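Local coordinates for GCN5-related N-acetyltransferase (Anabaena variabilis, PDB 2OZG), which binds coenzyme A and probably acetylates amino groups, perhaps those of aminoglycosides, as a member of the GCN5-related N-acetyltransferases, at residues 116-121 against 129-134; 125-130 against 348-353; 191-194 against 200-203; 217-222 against 228-233. All blocks are in the same frame, centred on the assembly; numbering follows the deposited sequence.

Contact 1 of 4, residues 116-121 against 129-134. With COA (coenzyme A), chain C.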
# COMPACT_ATOMS: atom_id res chain seq x y z
N SER A 116 -5.53 -32.87 -24.75
CA SER A 116 -6.44 -31.78 -24.39
C SER A 116 -5.70 -30.94 -23.36
O SER A 116 -4.97 -31.46 -22.54
CB SER A 116 -7.74 -32.29 -23.81
OG SER A 116 -8.65 -31.25 -23.38
N VAL A 117 -5.88 -29.63 -23.45
CA VAL A 117 -5.22 -28.67 -22.58
C VAL A 117 -6.25 -27.63 -22.05
O VAL A 117 -7.24 -27.31 -22.74
CB VAL A 117 -4.11 -27.94 -23.37
CG1 VAL A 117 -3.53 -26.66 -22.61
CG2 VAL A 117 -3.01 -28.90 -23.73
N LEU A 118 -5.98 -27.11 -20.85
CA LEU A 118 -6.79 -26.10 -20.17
C LEU A 118 -6.00 -25.44 -19.05
O LEU A 118 -5.02 -25.98 -18.54
CB LEU A 118 -8.09 -26.73 -19.59
CG LEU A 118 -8.01 -27.92 -18.63
CD1 LEU A 118 -7.64 -27.51 -17.23
CD2 LEU A 118 -9.35 -28.62 -18.59
N TYR A 119 -6.48 -24.26 -18.67
CA TYR A 119 -5.94 -23.45 -17.58
C TYR A 119 -6.93 -23.68 -16.43
O TYR A 119 -8.16 -23.37 -16.56
CB TYR A 119 -5.90 -21.97 -17.97
CG TYR A 119 -4.74 -21.59 -18.85
CD1 TYR A 119 -3.56 -21.19 -18.27
CD2 TYR A 119 -4.83 -21.61 -20.25
CE1 TYR A 119 -2.47 -20.83 -19.05
CE2 TYR A 119 -3.76 -21.20 -21.05
CZ TYR A 119 -2.58 -20.84 -20.44
OH TYR A 119 -1.48 -20.46 -21.10
N PRO A 120 -6.49 -24.36 -15.36
CA PRO A 120 -7.51 -24.70 -14.33
C PRO A 120 -7.85 -23.56 -13.31
O PRO A 120 -6.98 -22.87 -12.88
CB PRO A 120 -6.83 -25.84 -13.55
CG PRO A 120 -5.36 -25.40 -13.56
CD PRO A 120 -5.16 -24.91 -15.00
N ALA A 121 -9.10 -23.38 -12.91
CA ALA A 121 -9.36 -22.38 -11.82
C ALA A 121 -9.07 -23.12 -10.52
O ALA A 121 -8.72 -22.54 -9.52
CB ALA A 121 -10.79 -21.91 -11.86
N ALA A 129 -9.97 -36.05 -13.43
CA ALA A 129 -10.21 -36.58 -14.78
C ALA A 129 -8.95 -36.88 -15.56
O ALA A 129 -9.02 -37.05 -16.80
CB ALA A 129 -11.10 -35.60 -15.56
N GLY A 130 -7.81 -36.86 -14.87
CA GLY A 130 -6.51 -37.14 -15.49
C GLY A 130 -5.68 -36.05 -16.13
O GLY A 130 -4.67 -36.39 -16.81
N TYR A 131 -6.10 -34.79 -15.98
CA TYR A 131 -5.29 -33.63 -16.41
C TYR A 131 -4.17 -33.44 -15.40
O TYR A 131 -4.36 -33.69 -14.20
CB TYR A 131 -6.10 -32.31 -16.45
CG TYR A 131 -7.05 -32.19 -17.62
CD1 TYR A 131 -8.30 -32.75 -17.58
CD2 TYR A 131 -6.69 -31.49 -18.76
CE1 TYR A 131 -9.14 -32.69 -18.66
CE2 TYR A 131 -7.55 -31.38 -19.85
CZ TYR A 131 -8.75 -31.98 -19.80
OH TYR A 131 -9.62 -31.88 -20.87
N GLU A 132 -3.01 -32.95 -15.87
CA GLU A 132 -1.93 -32.61 -14.95
C GLU A 132 -1.15 -31.41 -15.41
O GLU A 132 -1.11 -31.11 -16.58
CB GLU A 132 -0.98 -33.80 -14.73
CG GLU A 132 0.09 -33.63 -13.60
CD GLU A 132 -0.51 -33.24 -12.23
OE1 GLU A 132 -0.70 -32.02 -11.99
OE2 GLU A 132 -0.76 -34.13 -11.40
N GLN A 133 -0.51 -30.72 -14.47
CA GLN A 133 0.39 -29.63 -14.84
C GLN A 133 1.31 -30.10 -15.94
O GLN A 133 1.89 -31.18 -15.86
CB GLN A 133 1.23 -29.17 -13.66
CG GLN A 133 0.38 -28.65 -12.50
CD GLN A 133 1.23 -28.02 -11.45
OE1 GLN A 133 2.43 -28.27 -11.41
NE2 GLN A 133 0.62 -27.14 -10.59
N ALA A 134 1.44 -29.28 -16.98
CA ALA A 134 2.17 -29.71 -18.13
C ALA A 134 2.88 -28.60 -18.91
O ALA A 134 3.69 -28.91 -19.78
CB ALA A 134 1.22 -30.45 -19.06
N1A COA C . -11.72 -25.73 -5.54
C2A COA C . -11.16 -26.95 -5.45
N3A COA C . -11.79 -28.06 -5.87
C4A COA C . -13.03 -27.96 -6.41
C5A COA C . -13.65 -26.72 -6.51
C6A COA C . -12.96 -25.58 -6.06
N6A COA C . -13.46 -24.33 -6.12
N7A COA C . -14.87 -26.96 -7.07
C8A COA C . -14.99 -28.29 -7.29
N9A COA C . -13.85 -28.89 -6.89
C1B COA C . -13.48 -30.34 -6.91
C2B COA C . -14.13 -31.12 -5.77
O2B COA C . -13.36 -31.05 -4.55
C3B COA C . -14.28 -32.51 -6.37
O3B COA C . -13.24 -33.40 -5.97
P3B COA C . -13.49 -34.48 -4.77
O7A COA C . -14.31 -35.57 -5.43
O8A COA C . -12.08 -34.84 -4.32
O9A COA C . -14.30 -33.74 -3.71
C4B COA C . -14.29 -32.32 -7.88
O4B COA C . -13.87 -30.98 -8.14
C5B COA C . -15.67 -32.58 -8.49
O5B COA C . -16.58 -31.59 -8.01
P1A COA C . -17.93 -31.13 -8.81
O1A COA C . -18.04 -31.90 -10.10
O2A COA C . -19.09 -31.20 -7.81
O3A COA C . -17.62 -29.55 -9.08
P2A COA C . -18.76 -28.37 -9.15
O4A COA C . -19.93 -28.95 -9.94
O5A COA C . -19.02 -27.89 -7.72
O6A COA C . -17.97 -27.19 -10.02
CBP COA C . -16.99 -24.87 -10.54
CCP COA C . -17.99 -25.75 -9.76
CDP COA C . -16.80 -25.55 -11.89
CEP COA C . -15.66 -25.02 -9.81
CAP COA C . -17.58 -23.39 -10.67
OAP COA C . -18.15 -23.11 -11.99
C9P COA C . -16.79 -22.11 -10.27
O9P COA C . -16.69 -21.69 -9.00
N8P COA C . -16.23 -21.26 -11.16
C7P COA C . -16.05 -21.21 -12.61
C6P COA C . -14.54 -21.10 -12.71
C5P COA C . -13.93 -22.45 -13.06
O5P COA C . -14.24 -23.47 -12.45
N4P COA C . -13.01 -22.47 -14.04
C3P COA C . -12.28 -23.64 -14.52
C2P COA C . -11.48 -23.15 -15.71
S1P COA C . -12.59 -22.76 -17.13
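S116 OG is gripped by two groups: the phenol of Y131 donates to it, OH to OG 2.8 Å, and it is also hydrogen-bonded to the carbonyl A80 O of strand 75-87. A serine suits the spot because one small hydroxyl can accept the phenol's hydrogen bond and also bond to that carbonyl. Its OG lies anti to the backbone N (chi1 177°), which brings it to the edge of the Y131 ring, near the ring plane. One face of the same ring is taken by L118, whose CD2 makes a CH-pi contact 3.8 Å from the ring centroid, 21° off the normal. L118 CD2 sits somewhat toward the rim, 3.5 Å from Y131 CE2, and the two side chains cross at about a right angle. A phenylalanine in place of Y131 could keep the leucine contact but would probably leave S116 OG without its phenol donor in a buried setting. Strand 279-290 pairs with both 115-118 and 132-143, and the contact links the two across it. Beyond L118 the chain leaves strand 115-118 and enters the coenzyme A pocket of the GNAT fold, where Y119 O lies 3.4 Å from C2P of the coenzyme and A121 CB packs on its pantetheine amide. The chemistry is thus that of a buried ring, its one polar atom matched at the edge and a methyl laid on its face.

Contact 2 of 4, residues 125-130 against 348-353. With COA (coenzyme A), chain C.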
# COMPACT_ATOMS: atom_id res chain seq x y z
N LEU A 125 -10.29 -30.71 -9.35
CA LEU A 125 -11.30 -31.15 -10.32
C LEU A 125 -10.70 -31.83 -11.56
O LEU A 125 -11.03 -32.98 -11.92
CB LEU A 125 -12.14 -29.95 -10.75
CG LEU A 125 -13.02 -30.13 -12.02
CD1 LEU A 125 -14.04 -31.17 -11.71
CD2 LEU A 125 -13.69 -28.83 -12.42
N TYR A 126 -9.81 -31.12 -12.23
CA TYR A 126 -9.22 -31.67 -13.45
C TYR A 126 -8.31 -32.88 -13.25
O TYR A 126 -8.28 -33.73 -14.08
CB TYR A 126 -8.59 -30.58 -14.24
CG TYR A 126 -9.59 -29.49 -14.56
CD1 TYR A 126 -10.55 -29.69 -15.52
CD2 TYR A 126 -9.56 -28.27 -13.89
CE1 TYR A 126 -11.47 -28.69 -15.83
CE2 TYR A 126 -10.47 -27.27 -14.17
CZ TYR A 126 -11.42 -27.48 -15.14
OH TYR A 126 -12.30 -26.53 -15.46
N ARG A 127 -7.58 -32.94 -12.13
CA ARG A 127 -6.79 -34.12 -11.81
C ARG A 127 -7.70 -35.34 -11.61
O ARG A 127 -7.28 -36.46 -11.92
CB ARG A 127 -5.94 -33.87 -10.56
CG ARG A 127 -4.84 -32.86 -10.81
CD ARG A 127 -4.08 -32.51 -9.56
NE ARG A 127 -2.78 -31.92 -9.87
CZ ARG A 127 -2.05 -31.25 -8.99
NH1 ARG A 127 -2.53 -31.01 -7.78
NH2 ARG A 127 -0.84 -30.81 -9.32
N LYS A 128 -8.92 -35.14 -11.10
CA LYS A 128 -9.87 -36.27 -10.99
C LYS A 128 -10.12 -36.83 -12.37
O LYS A 128 -10.39 -37.99 -12.48
CB LYS A 128 -11.23 -35.89 -10.37
CG LYS A 128 -11.26 -35.76 -8.87
CD LYS A 128 -12.69 -35.68 -8.31
CE LYS A 128 -13.41 -37.08 -8.19
NZ LYS A 128 -12.88 -38.02 -7.11
N ALA A 129 -9.97 -36.05 -13.43
CA ALA A 129 -10.21 -36.58 -14.78
C ALA A 129 -8.95 -36.88 -15.56
O ALA A 129 -9.02 -37.05 -16.80
CB ALA A 129 -11.10 -35.60 -15.56
N GLY A 130 -7.81 -36.86 -14.87
CA GLY A 130 -6.51 -37.14 -15.49
C GLY A 130 -5.68 -36.05 -16.13
O GLY A 130 -4.67 -36.39 -16.81
N ASP A 348 0.71 -43.14 -13.84
CA ASP A 348 -0.67 -42.84 -14.09
C ASP A 348 -0.68 -41.95 -15.31
O ASP A 348 0.31 -41.28 -15.61
CB ASP A 348 -1.22 -42.06 -12.89
CG ASP A 348 -2.68 -41.75 -13.03
OD1 ASP A 348 -3.47 -42.71 -12.99
OD2 ASP A 348 -3.02 -40.53 -13.21
N ILE A 349 -1.83 -41.87 -15.97
CA ILE A 349 -1.99 -41.00 -17.12
C ILE A 349 -1.58 -39.53 -16.80
O ILE A 349 -1.13 -38.79 -17.68
CB ILE A 349 -3.45 -41.15 -17.66
CG1 ILE A 349 -3.55 -40.63 -19.08
CG2 ILE A 349 -4.50 -40.45 -16.76
CD1 ILE A 349 -2.82 -41.55 -20.08
N LYS A 350 -1.67 -39.12 -15.51
CA LYS A 350 -1.25 -37.79 -15.09
C LYS A 350 0.23 -37.61 -15.14
O LYS A 350 0.69 -36.54 -15.57
CB LYS A 350 -1.73 -37.39 -13.71
CG LYS A 350 -3.25 -37.35 -13.63
CD LYS A 350 -3.79 -36.77 -12.35
CE LYS A 350 -3.37 -37.45 -11.05
NZ LYS A 350 -3.73 -38.86 -10.95
N GLY A 351 0.98 -38.64 -14.70
CA GLY A 351 2.42 -38.60 -14.74
C GLY A 351 2.89 -38.48 -16.19
O GLY A 351 3.85 -37.79 -16.49
N LEU A 352 2.18 -39.16 -17.09
CA LEU A 352 2.53 -39.20 -18.50
C LEU A 352 2.37 -37.86 -19.15
O LEU A 352 3.13 -37.53 -20.05
CB LEU A 352 1.68 -40.24 -19.23
CG LEU A 352 2.00 -40.44 -20.73
CD1 LEU A 352 3.45 -40.80 -20.91
CD2 LEU A 352 1.13 -41.46 -21.35
N ALA A 353 1.36 -37.08 -18.72
CA ALA A 353 1.20 -35.73 -19.24
C ALA A 353 2.44 -34.85 -18.99
O ALA A 353 2.88 -34.14 -19.89
CB ALA A 353 0.01 -35.08 -18.59
N1A COA C . -11.72 -25.73 -5.54
C2A COA C . -11.16 -26.95 -5.45
N3A COA C . -11.79 -28.06 -5.87
C4A COA C . -13.03 -27.96 -6.41
C5A COA C . -13.65 -26.72 -6.51
C6A COA C . -12.96 -25.58 -6.06
N6A COA C . -13.46 -24.33 -6.12
N7A COA C . -14.87 -26.96 -7.07
C8A COA C . -14.99 -28.29 -7.29
N9A COA C . -13.85 -28.89 -6.89
C1B COA C . -13.48 -30.34 -6.91
C2B COA C . -14.13 -31.12 -5.77
O2B COA C . -13.36 -31.05 -4.55
C3B COA C . -14.28 -32.51 -6.37
O3B COA C . -13.24 -33.40 -5.97
P3B COA C . -13.49 -34.48 -4.77
O7A COA C . -14.31 -35.57 -5.43
O8A COA C . -12.08 -34.84 -4.32
O9A COA C . -14.30 -33.74 -3.71
C4B COA C . -14.29 -32.32 -7.88
O4B COA C . -13.87 -30.98 -8.14
C5B COA C . -15.67 -32.58 -8.49
O5B COA C . -16.58 -31.59 -8.01
P1A COA C . -17.93 -31.13 -8.81
O1A COA C . -18.04 -31.90 -10.10
O2A COA C . -19.09 -31.20 -7.81
O3A COA C . -17.62 -29.55 -9.08
P2A COA C . -18.76 -28.37 -9.15
O4A COA C . -19.93 -28.95 -9.94
O5A COA C . -19.02 -27.89 -7.72
O6A COA C . -17.97 -27.19 -10.02
CBP COA C . -16.99 -24.87 -10.54
CCP COA C . -17.99 -25.75 -9.76
CDP COA C . -16.80 -25.55 -11.89
CEP COA C . -15.66 -25.02 -9.81
CAP COA C . -17.58 -23.39 -10.67
OAP COA C . -18.15 -23.11 -11.99
C9P COA C . -16.79 -22.11 -10.27
O9P COA C . -16.69 -21.69 -9.00
N8P COA C . -16.23 -21.26 -11.16
C7P COA C . -16.05 -21.21 -12.61
C6P COA C . -14.54 -21.10 -12.71
C5P COA C . -13.93 -22.45 -13.06
O5P COA C . -14.24 -23.47 -12.45
N4P COA C . -13.01 -22.47 -14.04
C3P COA C . -12.28 -23.64 -14.52
C2P COA C . -11.48 -23.15 -15.71
S1P COA C . -12.59 -22.76 -17.13
O HOH W 1 -6.66 -38.80 -11.19
O HOH W 2 -3.05 -37.21 -18.78
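The Schellman motif that ends helix 123-128 rests against the first turn of helix 349-357, G130 meeting K350 and I349. K350 CG lies 3.6 Å from G130 O, and its CD 3.5 Å from R127 O, so the aliphatic part of the lysine covers the other helix's end. Glycine suits the place of G130, since the positive phi (88°) would press a CB against the preceding carbonyl, and that CB would come 3.2 Å from I349 CG2. In the motif G130 is the C-prime residue, with Y131 N bonded to Y126 O and G130 N to R127 O. The contact joins the GNAT domain to the sterol carrier protein-like domain. R127 O also accepts a hydrogen bond from water 1, which in turn accepts from K350 NZ. The facing helix begins with D348 as N-cap: its OD2 accepts from K350 N (3.0 Å) and, in a salt bridge, from K350 NZ (2.9 Å), from opposite faces of the carboxylate. Bends at chi3 and chi4 fold the lysine back. With an alanine in place of K350, D348 OD2 is likely to keep its backbone donor but lose its charged mate, and R127 O and G130 O their aliphatic cover. Water 2 donates to G130 O and I349 O. On the coenzyme side, K128 NZ makes a weak 3.3 Å bond to phosphate oxygen O7A of coenzyme A.

Contact 3 of 4, residues 191-194 against 200-203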
# COMPACT_ATOMS: atom_id res chain seq x y z
N GLY A 191 -9.79 -13.27 -29.88
CA GLY A 191 -9.57 -12.66 -28.58
C GLY A 191 -8.48 -11.64 -28.64
O GLY A 191 -8.60 -10.59 -28.04
N LEU A 192 -7.43 -11.92 -29.40
CA LEU A 192 -6.30 -10.99 -29.57
C LEU A 192 -6.67 -9.72 -30.28
O LEU A 192 -6.11 -8.68 -30.04
CB LEU A 192 -5.18 -11.64 -30.37
CG LEU A 192 -4.34 -12.69 -29.63
CD1 LEU A 192 -3.49 -13.46 -30.61
CD2 LEU A 192 -3.49 -12.05 -28.56
N ASN A 193 -7.58 -9.83 -31.21
CA ASN A 193 -8.05 -8.67 -31.96
C ASN A 193 -9.16 -7.90 -31.20
O ASN A 193 -9.64 -6.87 -31.65
CB ASN A 193 -8.51 -9.18 -33.32
CG ASN A 193 -8.70 -8.10 -34.31
OD1 ASN A 193 -7.79 -7.34 -34.61
ND2 ASN A 193 -9.89 -8.01 -34.85
N ARG A 194 -9.55 -8.39 -30.03
CA ARG A 194 -10.65 -7.79 -29.31
C ARG A 194 -10.20 -6.86 -28.22
O ARG A 194 -9.33 -7.21 -27.39
CB ARG A 194 -11.46 -8.91 -28.68
CG ARG A 194 -12.73 -8.52 -27.91
CD ARG A 194 -13.30 -9.83 -27.30
NE ARG A 194 -13.76 -10.78 -28.33
CZ ARG A 194 -13.77 -12.11 -28.20
NH1 ARG A 194 -13.30 -12.71 -27.11
NH2 ARG A 194 -14.23 -12.85 -29.20
N THR A 200 -7.39 1.11 -27.98
CA THR A 200 -6.92 0.96 -29.32
C THR A 200 -5.93 -0.20 -29.31
O THR A 200 -5.17 -0.38 -28.35
CB THR A 200 -6.25 2.25 -29.83
OG1 THR A 200 -7.18 3.34 -29.72
CG2 THR A 200 -5.79 2.12 -31.29
N LEU A 201 -6.02 -0.98 -30.37
CA LEU A 201 -5.16 -2.12 -30.56
C LEU A 201 -4.07 -1.67 -31.50
O LEU A 201 -4.33 -1.12 -32.58
CB LEU A 201 -5.96 -3.25 -31.19
CG LEU A 201 -5.23 -4.58 -31.29
CD1 LEU A 201 -4.90 -5.18 -29.90
CD2 LEU A 201 -6.05 -5.55 -32.08
N TYR A 202 -2.84 -1.90 -31.11
CA TYR A 202 -1.70 -1.54 -31.95
C TYR A 202 -1.04 -2.86 -32.40
O TYR A 202 -0.87 -3.83 -31.62
CB TYR A 202 -0.73 -0.66 -31.14
CG TYR A 202 -1.36 0.63 -30.71
CD1 TYR A 202 -1.47 1.70 -31.61
CD2 TYR A 202 -1.90 0.78 -29.45
CE1 TYR A 202 -2.07 2.87 -31.26
CE2 TYR A 202 -2.53 1.98 -29.08
CZ TYR A 202 -2.59 3.01 -29.97
OH TYR A 202 -3.20 4.19 -29.62
N SER A 203 -0.67 -2.90 -33.65
CA SER A 203 -0.03 -4.05 -34.30
C SER A 203 1.06 -3.53 -35.25
O SER A 203 0.80 -2.65 -36.08
CB SER A 203 -1.06 -4.75 -35.16
OG SER A 203 -2.05 -5.32 -34.39
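L201 points its CB toward the end of helix 186-192 and meets it with both methyl groups. CB itself only gives the direction; with CG anti to the backbone N (chi1 -173°), the side chain extends toward the helix end before it forks. The CD1 branch ends 3.7 Å from L192 O. The CD2 branch comes to N193, 3.6 Å from OD1 and 3.7 Å from CA, the asparagine side chain crossing the leucine at about a right angle. N193 starts off in a direction away from L201, and only its amide end turns back to bring OD1 near the methyl. Both methyls make van der Waals contacts, with two oxygens and N193 CA; none is a hydrogen bond. L192 O is itself hydrogen-bonded to R232 NH1, from which R194 O also accepts. R232 NH1 thus gathers two carbonyls at and just beyond the helix end, while R194 N bonds to G191 O at 3.1 Å. Leucine suits L201's place because its two-pronged end can touch the helix end while its side chain also packs on I217 and T219 of the adjacent strand and on R232 of the next one. Y202, by contrast, turns its ring to F218. Together the residues form a helix-loop-strand connection in the second GNAT-type region, a short loop leading from helix 186-192 into strand 202-206.

Contact 4 of 4, residues 217-222 against 228-233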
# COMPACT_ATOMS: atom_id res chain seq x y z
N ILE A 217 1.95 -6.98 -30.97
CA ILE A 217 0.56 -6.60 -30.80
C ILE A 217 0.37 -6.16 -29.35
O ILE A 217 0.70 -6.93 -28.44
CB ILE A 217 -0.40 -7.74 -31.07
CG1 ILE A 217 -0.19 -8.29 -32.47
CG2 ILE A 217 -1.85 -7.21 -30.91
CD1 ILE A 217 -0.93 -9.58 -32.75
N PHE A 218 -0.18 -4.96 -29.15
CA PHE A 218 -0.28 -4.40 -27.84
C PHE A 218 -1.38 -3.40 -27.64
O PHE A 218 -2.02 -2.91 -28.60
CB PHE A 218 1.10 -3.86 -27.46
CG PHE A 218 1.51 -2.58 -28.20
CD1 PHE A 218 1.11 -1.33 -27.72
CD2 PHE A 218 2.27 -2.62 -29.37
CE1 PHE A 218 1.43 -0.16 -28.39
CE2 PHE A 218 2.64 -1.43 -30.01
CZ PHE A 218 2.21 -0.20 -29.50
N THR A 219 -1.65 -3.13 -26.38
CA THR A 219 -2.58 -2.09 -25.96
C THR A 219 -1.84 -1.20 -24.96
O THR A 219 -0.76 -1.55 -24.47
CB THR A 219 -3.87 -2.64 -25.26
OG1 THR A 219 -3.50 -3.43 -24.14
CG2 THR A 219 -4.73 -3.47 -26.20
N GLN A 220 -2.37 -0.02 -24.70
CA GLN A 220 -1.75 0.88 -23.76
C GLN A 220 -2.89 1.38 -22.92
O GLN A 220 -4.00 1.55 -23.43
CB GLN A 220 -1.20 2.12 -24.46
CG GLN A 220 -0.32 1.89 -25.65
CD GLN A 220 0.21 3.21 -26.14
OE1 GLN A 220 -0.56 4.14 -26.48
NE2 GLN A 220 1.52 3.33 -26.14
N GLU A 221 -2.60 1.77 -21.69
CA GLU A 221 -3.62 2.36 -20.83
C GLU A 221 -2.95 3.12 -19.73
O GLU A 221 -1.79 2.88 -19.44
CB GLU A 221 -4.54 1.29 -20.23
CG GLU A 221 -3.81 0.15 -19.55
CD GLU A 221 -4.75 -0.92 -18.98
OE1 GLU A 221 -5.66 -0.53 -18.23
OE2 GLU A 221 -4.57 -2.12 -19.29
N ARG A 222 -3.71 4.02 -19.11
CA ARG A 222 -3.29 4.75 -17.94
C ARG A 222 -4.10 4.22 -16.77
O ARG A 222 -5.32 4.13 -16.86
CB ARG A 222 -3.59 6.23 -18.06
CG ARG A 222 -2.75 6.86 -19.11
CD ARG A 222 -2.82 8.40 -19.02
NE ARG A 222 -1.93 8.96 -20.02
CZ ARG A 222 -0.61 9.05 -19.89
NH1 ARG A 222 0.00 8.67 -18.77
NH2 ARG A 222 0.11 9.53 -20.88
N ILE A 228 0.84 1.93 -18.73
CA ILE A 228 1.30 0.58 -19.03
C ILE A 228 1.00 0.20 -20.47
O ILE A 228 -0.04 0.56 -21.03
CB ILE A 228 0.61 -0.40 -18.07
CG1 ILE A 228 1.10 -1.80 -18.25
CG2 ILE A 228 -0.93 -0.39 -18.27
CD1 ILE A 228 0.86 -2.66 -16.97
N LEU A 229 1.95 -0.49 -21.06
CA LEU A 229 1.81 -0.98 -22.38
C LEU A 229 1.79 -2.47 -22.22
O LEU A 229 2.75 -3.07 -21.69
CB LEU A 229 2.98 -0.50 -23.24
CG LEU A 229 2.95 -0.90 -24.72
CD1 LEU A 229 3.72 0.14 -25.57
CD2 LEU A 229 3.43 -2.28 -25.00
N ARG A 230 0.70 -3.09 -22.63
CA ARG A 230 0.56 -4.56 -22.43
C ARG A 230 0.72 -5.26 -23.77
O ARG A 230 -0.15 -5.13 -24.64
CB ARG A 230 -0.80 -4.87 -21.83
CG ARG A 230 -1.16 -4.08 -20.56
CD ARG A 230 -2.54 -4.52 -20.02
NE ARG A 230 -2.98 -3.71 -18.89
CZ ARG A 230 -2.71 -4.00 -17.61
NH1 ARG A 230 -1.92 -5.00 -17.30
NH2 ARG A 230 -3.16 -3.22 -16.64
N ILE A 231 1.83 -5.99 -23.95
CA ILE A 231 2.06 -6.73 -25.16
C ILE A 231 1.28 -8.05 -25.06
O ILE A 231 1.57 -8.89 -24.23
CB ILE A 231 3.56 -7.00 -25.38
CG1 ILE A 231 4.33 -5.68 -25.57
CG2 ILE A 231 3.77 -7.88 -26.59
CD1 ILE A 231 5.86 -5.81 -25.57
N ARG A 232 0.31 -8.26 -25.95
CA ARG A 232 -0.49 -9.50 -25.88
C ARG A 232 0.02 -10.60 -26.78
O ARG A 232 -0.27 -11.75 -26.52
CB ARG A 232 -1.96 -9.26 -26.16
CG ARG A 232 -2.24 -8.46 -27.37
CD ARG A 232 -3.75 -8.20 -27.62
NE ARG A 232 -4.41 -7.44 -26.57
CZ ARG A 232 -5.73 -7.21 -26.55
NH1 ARG A 232 -6.52 -7.69 -27.50
NH2 ARG A 232 -6.26 -6.52 -25.59
N ASP A 233 0.79 -10.27 -27.81
CA ASP A 233 1.37 -11.31 -28.65
C ASP A 233 2.58 -10.68 -29.32
O ASP A 233 2.61 -9.49 -29.55
CB ASP A 233 0.34 -11.78 -29.69
CG ASP A 233 0.76 -13.04 -30.42
OD1 ASP A 233 1.61 -13.80 -29.88
OD2 ASP A 233 0.16 -13.29 -31.52
O HOH W 3 -2.80 -6.16 -24.48
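Strands 211-222 and 227-236 form an antiparallel beta hairpin, and I217 faces both R232 and D233 in a classic beta bulge. Among the backbone bonds, T219 and R230 make a hydrogen-bonded pair, R230 N to T219 O being 2.8 Å, and E221 pairs likewise with I228. At the bulge I217 O accepts from R232 N at 2.8 Å and weakly from D233 N at 3.4 Å, while I217 N gives its hydrogen to D233 O.

Apolar contacts line the face that carries F218, Q220, L229 and I231. F218 CD1 lies 3.5 Å from L229 CG, and the bulky I231 packs against F245 and I249 of helix 239-250, a place that suits large hydrocarbon side chains. On the other face E221 CG lies alongside I228 CG2.

Charged groups meet there too: the E221 carboxylate and R230 guanidinium form a salt bridge whose modelled separation is too short to trust. R232, bent at chi3, lays its NH2 3.5 Å from T219 CG2 while its NH1 turns to L192 O. Water 3 bonds to T219 OG1, donates to R230 O and accepts from R232 NE at 2.9 Å.

Following the chain from its N terminus, contact 1 closes first, bringing strands 115-118 and 132-143 together round helix 123-128. Contact 2 opens on that helix, before contact 1 has closed, so the two overlap and share residues 129-130; it closes only after 217 more residues, at helix 349-357, joining the first GNAT range to the sterol carrier protein-like range. Contacts 3 and 4 are nested inside that long loop, in series, each closing a short connection in the second GNAT-type region; they touch through neighbouring strands 202-206 and 211-222. Contacts 1 and 2 sit together beside the coenzyme, their centres 8 Å apart, while the centres of contacts 3 and 4 lie 27 and 28 Å from that of contact 1.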